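Local atomic coordinates of MdbA (Actinomyces oris, PDB entry 4Z7X), a protein that is a thiol-disulfide oxidoreductase, probably forming disulfide bonds in exported proteins, among them those of the sortase-assembled pili. Residues A[37-45]-A[89-97]; A[61-69]-A[102-112]. All coordinates share one frame; numbering follows the deposited sequence.

Contact 1 of 2, residues A[37-45]-A[89-97]; sequences SDASWTYGE and KITLALHPC. With 3CX ((2S)-3-(cyclohexylamino)-2-hydroxypropane-1-sulfonic acid), chain C.
Trp41 and Leu94 trade two backbone hydrogen bonds, the straighter running from Leu94 N to Trp41 O at 2.9 Å (170°), and Tyr43 and Leu92 trade two more, with Tyr43 N 2.8 Å from Leu92 O. This antiparallel pairing sets strand 41-43 at the rim of the thioredoxin-type sheet, with Thr42 and Ala93 as the non-hydrogen-bonded pair. Beyond the strand, Ser40 CB sits over the face of the His95 imidazole, while a water joins Asp38 O to His95 ND1. His95 NE2 goes to Asp60, and Asp38 OD2 pairs with Arg191.

On the side of Trp41 and Tyr43, Leu94 CB lies 3.9 Å from the centroid of the six-membered Trp41 ring, almost on its normal. The indole is carried there by a CG placed between the backbone N and the carbonyl carbon (chi1 74°), and NE1 comes within 2.9 Å of Tyr43 OH, in the ring plane; that hydroxyl bonds to Ser123 as well. Leu94 CD1 meets the edge of the Tyr43 ring.

The bound cyclohexylamino sulfonate lies along the outer margin, its hydroxyl OAC taking Gly44 N and giving to Glu45 OE1 at 2.6 Å. The turn just past the edge strand thus offers a backbone N-H and a carboxylate to the ligand's hydroxyl.

Contact 2 of 2, residues A[61-69]-A[102-112]; sequences IYFDYSCSH and QEWTSVVMNAM
Across this contact the type I turn Asp64-Cys67 runs up against the first turns of helix 103-118, and the backbones come nearest at Tyr65 and Thr105, CA to CA 5.4 Å. Asp64 OD1 takes the Thr105 hydroxyl on its syn lone pair, OG1 to OD1 2.6 Å, and also the backbone N of Ser66 from above the carboxylate plane, closing an Asx turn. The Asp64 carboxylate reaches across to the helix because its CG points opposite the backbone N (chi1 -175°), and there a water ties OD2 to Thr105 OG1 and Gln102 N. Ser66 OG lies 2.8 Å from Thr105 OG1 and sits at the edge of the Trp104 indole, in its plane. A second water links Tyr65 O to Trp104 NE1.

The turn leads from strand 58-63 to Cys67, at the N-cap of the next helix and probably the first cysteine of a thioredoxin-type CxxC motif, so the helix packs on the approach to the likely redox site.

Tyr65 fills the middle: Val108 CG1 stands 3.5 Å from its ring centroid, over one face, Phe63 CE2 lies over the opposite face, and Met109 CG meets the edge. At the far end of that ring, Tyr65 OH hydrogen-bonds to His127 ND1. Replacing Tyr65 by an alanine would probably leave Val108 and Phe63 facing a gap and His127 without its phenolic partner.

Both contacts are largely buried, and they meet through the sheet: strands 91-96 of contact 1 and 58-63 of contact 2 are parallel neighbours, joined by probable hydrogen bonds from His95 N to Ile61 O and from Ile61 N to Ala93 O. Their centres are about 15 Å apart. Contact 1 is strand on strand, held mainly by backbone bonds, and reaches the rim of the sheet, where a ligand binds. Contact 2 joins the loop after a strand to a helix, so side-chain hydroxyls, a carboxylate and waters do the polar work. The segments of the two contacts alternate along the chain, and helix 123-140 packs against both.

Contact 1 of 2, residues A[37-45]-A[89-97]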
# COMPACT_ATOMS: atom_id res chain seq x y z
N SER A 37 -8.02 7.32 9.10
CA SER A 37 -9.35 6.87 9.46
C SER A 37 -10.02 6.06 8.36
O SER A 37 -11.02 5.38 8.60
CB SER A 37 -10.23 8.06 9.83
OG SER A 37 -10.37 8.95 8.75
N ASP A 38 -9.45 6.12 7.14
CA ASP A 38 -9.95 5.32 6.00
C ASP A 38 -9.09 4.11 5.69
O ASP A 38 -9.22 3.52 4.63
CB ASP A 38 -10.16 6.17 4.76
CG ASP A 38 -8.87 6.65 4.16
OD1 ASP A 38 -7.81 6.49 4.84
OD2 ASP A 38 -8.92 7.22 3.03
N ALA A 39 -8.23 3.73 6.63
CA ALA A 39 -7.30 2.61 6.52
C ALA A 39 -6.04 2.86 5.68
O ALA A 39 -5.20 1.98 5.60
CB ALA A 39 -8.00 1.33 6.06
N SER A 40 -5.90 4.06 5.12
CA SER A 40 -4.77 4.33 4.24
C SER A 40 -3.55 4.75 5.07
O SER A 40 -3.65 5.14 6.25
CB SER A 40 -5.09 5.44 3.20
OG SER A 40 -5.38 6.71 3.79
N TRP A 41 -2.39 4.72 4.41
CA TRP A 41 -1.20 5.34 4.95
C TRP A 41 -0.49 6.09 3.86
O TRP A 41 -0.68 5.79 2.68
CB TRP A 41 -0.29 4.36 5.67
CG TRP A 41 0.50 3.43 4.86
CD1 TRP A 41 1.82 3.56 4.58
CD2 TRP A 41 0.10 2.15 4.32
NE1 TRP A 41 2.26 2.45 3.91
CE2 TRP A 41 1.23 1.58 3.72
CE3 TRP A 41 -1.11 1.46 4.23
CZ2 TRP A 41 1.20 0.34 3.10
CZ3 TRP A 41 -1.15 0.22 3.60
CH2 TRP A 41 -0.00 -0.33 3.05
N THR A 42 0.35 7.05 4.24
CA THR A 42 0.86 8.00 3.27
C THR A 42 2.34 8.28 3.40
O THR A 42 2.91 8.10 4.47
CB THR A 42 0.11 9.36 3.29
OG1 THR A 42 0.43 10.07 4.49
CG2 THR A 42 -1.40 9.16 3.22
N TYR A 43 2.89 8.75 2.28
CA TYR A 43 4.28 9.17 2.15
C TYR A 43 4.32 10.55 1.49
O TYR A 43 3.72 10.73 0.44
CB TYR A 43 5.10 8.18 1.29
CG TYR A 43 5.09 6.75 1.83
CD1 TYR A 43 6.11 6.30 2.66
CD2 TYR A 43 4.08 5.88 1.52
CE1 TYR A 43 6.13 5.02 3.16
CE2 TYR A 43 4.07 4.58 1.98
CZ TYR A 43 5.10 4.15 2.83
OH TYR A 43 5.05 2.84 3.30
N GLY A 44 5.02 11.49 2.11
CA GLY A 44 5.26 12.80 1.54
C GLY A 44 4.24 13.92 1.76
O GLY A 44 4.39 15.02 1.21
N GLU A 45 3.28 13.71 2.65
CA GLU A 45 2.22 14.69 2.88
C GLU A 45 2.59 15.90 3.71
O GLU A 45 1.83 16.88 3.74
CB GLU A 45 0.99 14.01 3.51
CG GLU A 45 1.02 13.72 5.00
CD GLU A 45 1.94 12.58 5.41
OE1 GLU A 45 2.51 11.86 4.53
OE2 GLU A 45 2.03 12.35 6.64
N LYS A 89 7.48 15.02 -5.84
CA LYS A 89 6.45 15.36 -6.83
C LYS A 89 5.07 14.79 -6.54
O LYS A 89 4.09 15.21 -7.14
CB LYS A 89 6.90 14.87 -8.21
CG LYS A 89 8.10 15.64 -8.75
CD LYS A 89 8.37 15.37 -10.21
CE LYS A 89 9.41 16.36 -10.75
NZ LYS A 89 8.93 17.76 -10.86
N ILE A 90 4.99 13.79 -5.66
CA ILE A 90 3.68 13.27 -5.23
C ILE A 90 3.65 13.08 -3.72
O ILE A 90 4.68 12.91 -3.07
CB ILE A 90 3.31 11.92 -5.87
CG1 ILE A 90 4.30 10.81 -5.48
CG2 ILE A 90 3.20 12.03 -7.39
CD1 ILE A 90 3.88 9.44 -6.02
N THR A 91 2.43 13.05 -3.20
CA THR A 91 2.13 12.46 -1.90
C THR A 91 1.46 11.11 -2.24
O THR A 91 0.47 11.08 -2.93
CB THR A 91 1.13 13.34 -1.16
OG1 THR A 91 1.75 14.59 -0.87
CG2 THR A 91 0.67 12.68 0.10
N LEU A 92 2.05 10.02 -1.80
CA LEU A 92 1.53 8.68 -2.08
C LEU A 92 0.61 8.25 -0.94
O LEU A 92 1.00 8.27 0.23
CB LEU A 92 2.67 7.67 -2.25
CG LEU A 92 2.24 6.22 -2.50
CD1 LEU A 92 1.59 6.09 -3.87
CD2 LEU A 92 3.41 5.25 -2.39
N ALA A 93 -0.60 7.82 -1.30
CA ALA A 93 -1.52 7.27 -0.32
C ALA A 93 -1.93 5.87 -0.73
O ALA A 93 -2.46 5.67 -1.83
CB ALA A 93 -2.74 8.16 -0.18
N LEU A 94 -1.64 4.90 0.13
CA LEU A 94 -1.90 3.48 -0.13
C LEU A 94 -3.12 3.07 0.64
O LEU A 94 -3.18 3.27 1.84
CB LEU A 94 -0.71 2.61 0.25
CG LEU A 94 0.56 2.85 -0.57
CD1 LEU A 94 1.71 1.98 -0.10
CD2 LEU A 94 0.34 2.65 -2.04
N HIS A 95 -4.10 2.51 -0.08
CA HIS A 95 -5.41 2.14 0.50
C HIS A 95 -5.63 0.63 0.36
O HIS A 95 -5.95 0.17 -0.73
CB HIS A 95 -6.56 2.85 -0.22
CG HIS A 95 -6.52 4.34 -0.19
ND1 HIS A 95 -7.43 5.10 0.53
CD2 HIS A 95 -5.73 5.23 -0.84
CE1 HIS A 95 -7.20 6.38 0.32
NE2 HIS A 95 -6.18 6.49 -0.52
N PRO A 96 -5.48 -0.13 1.45
CA PRO A 96 -5.60 -1.58 1.37
C PRO A 96 -7.05 -2.02 1.45
O PRO A 96 -7.85 -1.39 2.11
CB PRO A 96 -4.84 -2.04 2.62
CG PRO A 96 -5.14 -0.97 3.61
CD PRO A 96 -5.14 0.31 2.81
N CYS A 97 -7.36 -3.11 0.78
CA CYS A 97 -8.61 -3.83 0.99
C CYS A 97 -8.47 -5.33 0.79
O CYS A 97 -7.41 -5.82 0.44
CB CYS A 97 -9.70 -3.22 0.10
SG CYS A 97 -9.50 -3.63 -1.64
OAA 3CX C . 7.69 14.35 6.19
OAB 3CX C . 5.89 13.75 4.50
OAC 3CX C . 4.89 10.78 4.94
OAD 3CX C . 5.24 14.09 6.72
CAE 3CX C . 4.97 4.56 7.13
CAF 3CX C . 3.86 5.22 7.91
CAG 3CX C . 6.27 5.36 7.01
CAH 3CX C . 3.71 6.68 7.50
CAI 3CX C . 6.16 6.81 6.63
CAJ 3CX C . 5.63 9.74 6.92
CAK 3CX C . 6.51 11.99 6.33
NAL 3CX C . 4.53 8.78 6.68
CAM 3CX C . 5.28 11.07 6.26
CAN 3CX C . 4.74 7.30 6.57
SAO 3CX C . 6.29 13.58 5.87
O HOH W 1 -9.37 3.67 1.93

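Contact 2 of 2, residues A[61-69]-A[102-112]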
# COMPACT_ATOMS: atom_id res chain seq x y z
N ILE A 61 -3.68 4.99 -4.37
CA ILE A 61 -3.73 3.66 -4.92
C ILE A 61 -4.52 2.72 -3.99
O ILE A 61 -4.11 2.48 -2.87
CB ILE A 61 -2.32 3.05 -5.17
CG1 ILE A 61 -1.49 4.02 -6.07
CG2 ILE A 61 -2.46 1.70 -5.84
CD1 ILE A 61 -0.06 3.61 -6.28
N TYR A 62 -5.64 2.24 -4.51
CA TYR A 62 -6.48 1.23 -3.85
C TYR A 62 -6.05 -0.13 -4.39
O TYR A 62 -6.03 -0.36 -5.62
CB TYR A 62 -7.98 1.46 -4.11
CG TYR A 62 -8.54 2.65 -3.42
CD1 TYR A 62 -8.39 3.94 -3.92
CD2 TYR A 62 -9.26 2.49 -2.25
CE1 TYR A 62 -8.92 5.03 -3.23
CE2 TYR A 62 -9.82 3.56 -1.58
CZ TYR A 62 -9.64 4.83 -2.07
OH TYR A 62 -10.17 5.93 -1.39
N PHE A 63 -5.70 -1.02 -3.47
CA PHE A 63 -5.09 -2.30 -3.85
C PHE A 63 -5.49 -3.42 -2.89
O PHE A 63 -5.98 -3.17 -1.79
CB PHE A 63 -3.57 -2.16 -3.85
CG PHE A 63 -2.98 -2.08 -2.47
CD1 PHE A 63 -2.89 -0.89 -1.78
CD2 PHE A 63 -2.65 -3.24 -1.82
CE1 PHE A 63 -2.38 -0.89 -0.49
CE2 PHE A 63 -2.15 -3.25 -0.55
CZ PHE A 63 -2.03 -2.06 0.14
N ASP A 64 -5.32 -4.65 -3.38
CA ASP A 64 -5.44 -5.88 -2.59
C ASP A 64 -4.15 -6.69 -2.82
O ASP A 64 -3.78 -6.94 -3.97
CB ASP A 64 -6.67 -6.67 -3.06
CG ASP A 64 -6.97 -7.92 -2.24
OD1 ASP A 64 -6.05 -8.44 -1.60
OD2 ASP A 64 -8.13 -8.41 -2.27
N TYR A 65 -3.48 -7.06 -1.75
CA TYR A 65 -2.30 -7.91 -1.83
C TYR A 65 -2.49 -9.23 -2.58
O TYR A 65 -1.51 -9.82 -3.03
CB TYR A 65 -1.70 -8.20 -0.44
CG TYR A 65 -0.98 -7.01 0.20
CD1 TYR A 65 0.09 -6.43 -0.44
CD2 TYR A 65 -1.43 -6.44 1.38
CE1 TYR A 65 0.76 -5.36 0.10
CE2 TYR A 65 -0.78 -5.35 1.93
CZ TYR A 65 0.30 -4.80 1.29
OH TYR A 65 0.91 -3.72 1.81
N SER A 66 -3.73 -9.69 -2.69
CA SER A 66 -4.04 -10.93 -3.40
C SER A 66 -4.58 -10.74 -4.82
O SER A 66 -5.01 -11.71 -5.46
CB SER A 66 -5.06 -11.76 -2.61
OG SER A 66 -4.50 -12.21 -1.39
N CYS A 67 -4.44 -9.51 -5.34
CA CYS A 67 -4.92 -9.15 -6.69
C CYS A 67 -3.76 -9.18 -7.69
O CYS A 67 -2.76 -8.42 -7.56
CB CYS A 67 -5.60 -7.77 -6.66
SG CYS A 67 -5.98 -7.13 -8.32
N SER A 68 -3.89 -10.01 -8.71
CA SER A 68 -2.82 -10.12 -9.71
C SER A 68 -2.59 -8.86 -10.50
O SER A 68 -1.45 -8.56 -10.87
CB SER A 68 -3.10 -11.31 -10.64
OG SER A 68 -4.27 -11.10 -11.42
N HIS A 69 -3.66 -8.09 -10.75
CA HIS A 69 -3.49 -6.83 -11.44
C HIS A 69 -2.73 -5.81 -10.59
O HIS A 69 -1.91 -5.03 -11.10
CB HIS A 69 -4.85 -6.27 -11.86
CG HIS A 69 -5.54 -7.12 -12.87
ND1 HIS A 69 -6.55 -7.99 -12.55
CD2 HIS A 69 -5.34 -7.24 -14.20
CE1 HIS A 69 -6.95 -8.61 -13.65
NE2 HIS A 69 -6.23 -8.17 -14.66
N GLN A 102 -9.39 -13.30 0.04
CA GLN A 102 -8.33 -14.29 0.24
C GLN A 102 -7.64 -14.09 1.57
O GLN A 102 -7.22 -12.96 1.89
CB GLN A 102 -7.28 -14.19 -0.87
CG GLN A 102 -7.83 -14.66 -2.23
CD GLN A 102 -7.97 -16.17 -2.29
OE1 GLN A 102 -7.37 -16.92 -1.49
NE2 GLN A 102 -8.68 -16.64 -3.29
N GLU A 103 -7.46 -15.17 2.33
CA GLU A 103 -6.82 -15.03 3.63
C GLU A 103 -5.36 -14.55 3.53
O GLU A 103 -4.89 -13.88 4.43
CB GLU A 103 -6.93 -16.29 4.49
CG GLU A 103 -8.35 -16.58 4.90
CD GLU A 103 -9.01 -15.41 5.62
OE1 GLU A 103 -10.02 -14.92 5.09
OE2 GLU A 103 -8.52 -15.00 6.71
N TRP A 104 -4.67 -14.83 2.41
CA TRP A 104 -3.33 -14.25 2.18
C TRP A 104 -3.31 -12.74 2.45
O TRP A 104 -2.37 -12.24 3.04
CB TRP A 104 -2.85 -14.53 0.75
CG TRP A 104 -1.53 -13.91 0.42
CD1 TRP A 104 -1.29 -13.00 -0.57
CD2 TRP A 104 -0.27 -14.16 1.05
NE1 TRP A 104 0.03 -12.68 -0.62
CE2 TRP A 104 0.70 -13.37 0.36
CE3 TRP A 104 0.16 -14.98 2.11
CZ2 TRP A 104 2.04 -13.36 0.72
CZ3 TRP A 104 1.52 -14.96 2.46
CH2 TRP A 104 2.43 -14.17 1.77
N THR A 105 -4.36 -12.02 2.05
CA THR A 105 -4.42 -10.60 2.31
C THR A 105 -4.36 -10.29 3.79
O THR A 105 -3.65 -9.34 4.17
CB THR A 105 -5.68 -10.00 1.65
OG1 THR A 105 -5.60 -10.27 0.24
CG2 THR A 105 -5.81 -8.50 1.92
N SER A 106 -5.06 -11.06 4.63
CA SER A 106 -4.97 -10.84 6.07
C SER A 106 -3.58 -11.17 6.60
O SER A 106 -3.09 -10.52 7.51
CB SER A 106 -6.02 -11.65 6.84
OG SER A 106 -7.34 -11.16 6.58
N VAL A 107 -2.96 -12.22 6.07
CA VAL A 107 -1.61 -12.59 6.50
C VAL A 107 -0.66 -11.42 6.22
O VAL A 107 0.08 -10.96 7.12
CB VAL A 107 -1.14 -13.87 5.83
CG1 VAL A 107 0.30 -14.19 6.21
CG2 VAL A 107 -2.05 -15.03 6.24
N VAL A 108 -0.68 -10.94 4.99
CA VAL A 108 0.19 -9.83 4.61
C VAL A 108 -0.14 -8.57 5.41
O VAL A 108 0.78 -7.91 5.90
CB VAL A 108 0.15 -9.49 3.11
CG1 VAL A 108 1.09 -8.34 2.81
CG2 VAL A 108 0.50 -10.69 2.26
N MSE A 109 -1.44 -8.25 5.56
CA MSE A 109 -1.79 -7.05 6.32
C MSE A 109 -1.34 -7.11 7.78
O MSE A 109 -0.95 -6.11 8.37
CB MSE A 109 -3.27 -6.66 6.15
CG MSE A 109 -3.47 -6.13 4.74
SE MSE A 109 -5.30 -5.52 4.43
CE MSE A 109 -5.30 -4.03 5.68
N ASN A 110 -1.41 -8.28 8.40
CA ASN A 110 -0.92 -8.39 9.75
C ASN A 110 0.59 -8.16 9.85
O ASN A 110 1.05 -7.48 10.75
CB ASN A 110 -1.34 -9.74 10.34
CG ASN A 110 -2.73 -9.68 10.93
OD1 ASN A 110 -2.92 -8.98 11.90
ND2 ASN A 110 -3.70 -10.38 10.34
N ALA A 111 1.35 -8.69 8.89
CA ALA A 111 2.79 -8.47 8.89
C ALA A 111 3.09 -6.99 8.56
O ALA A 111 3.94 -6.38 9.19
CB ALA A 111 3.49 -9.36 7.88
N MSE A 112 2.36 -6.43 7.61
CA MSE A 112 2.53 -5.01 7.27
C MSE A 112 2.21 -4.13 8.45
O MSE A 112 2.86 -3.11 8.66
CB MSE A 112 1.65 -4.62 6.08
CG MSE A 112 1.77 -3.12 5.70
SE MSE A 112 3.64 -2.46 5.44
CE MSE A 112 3.75 -3.04 3.58
O HOH W 2 -8.17 -10.78 -0.80
O HOH W 3 0.98 -10.24 -1.85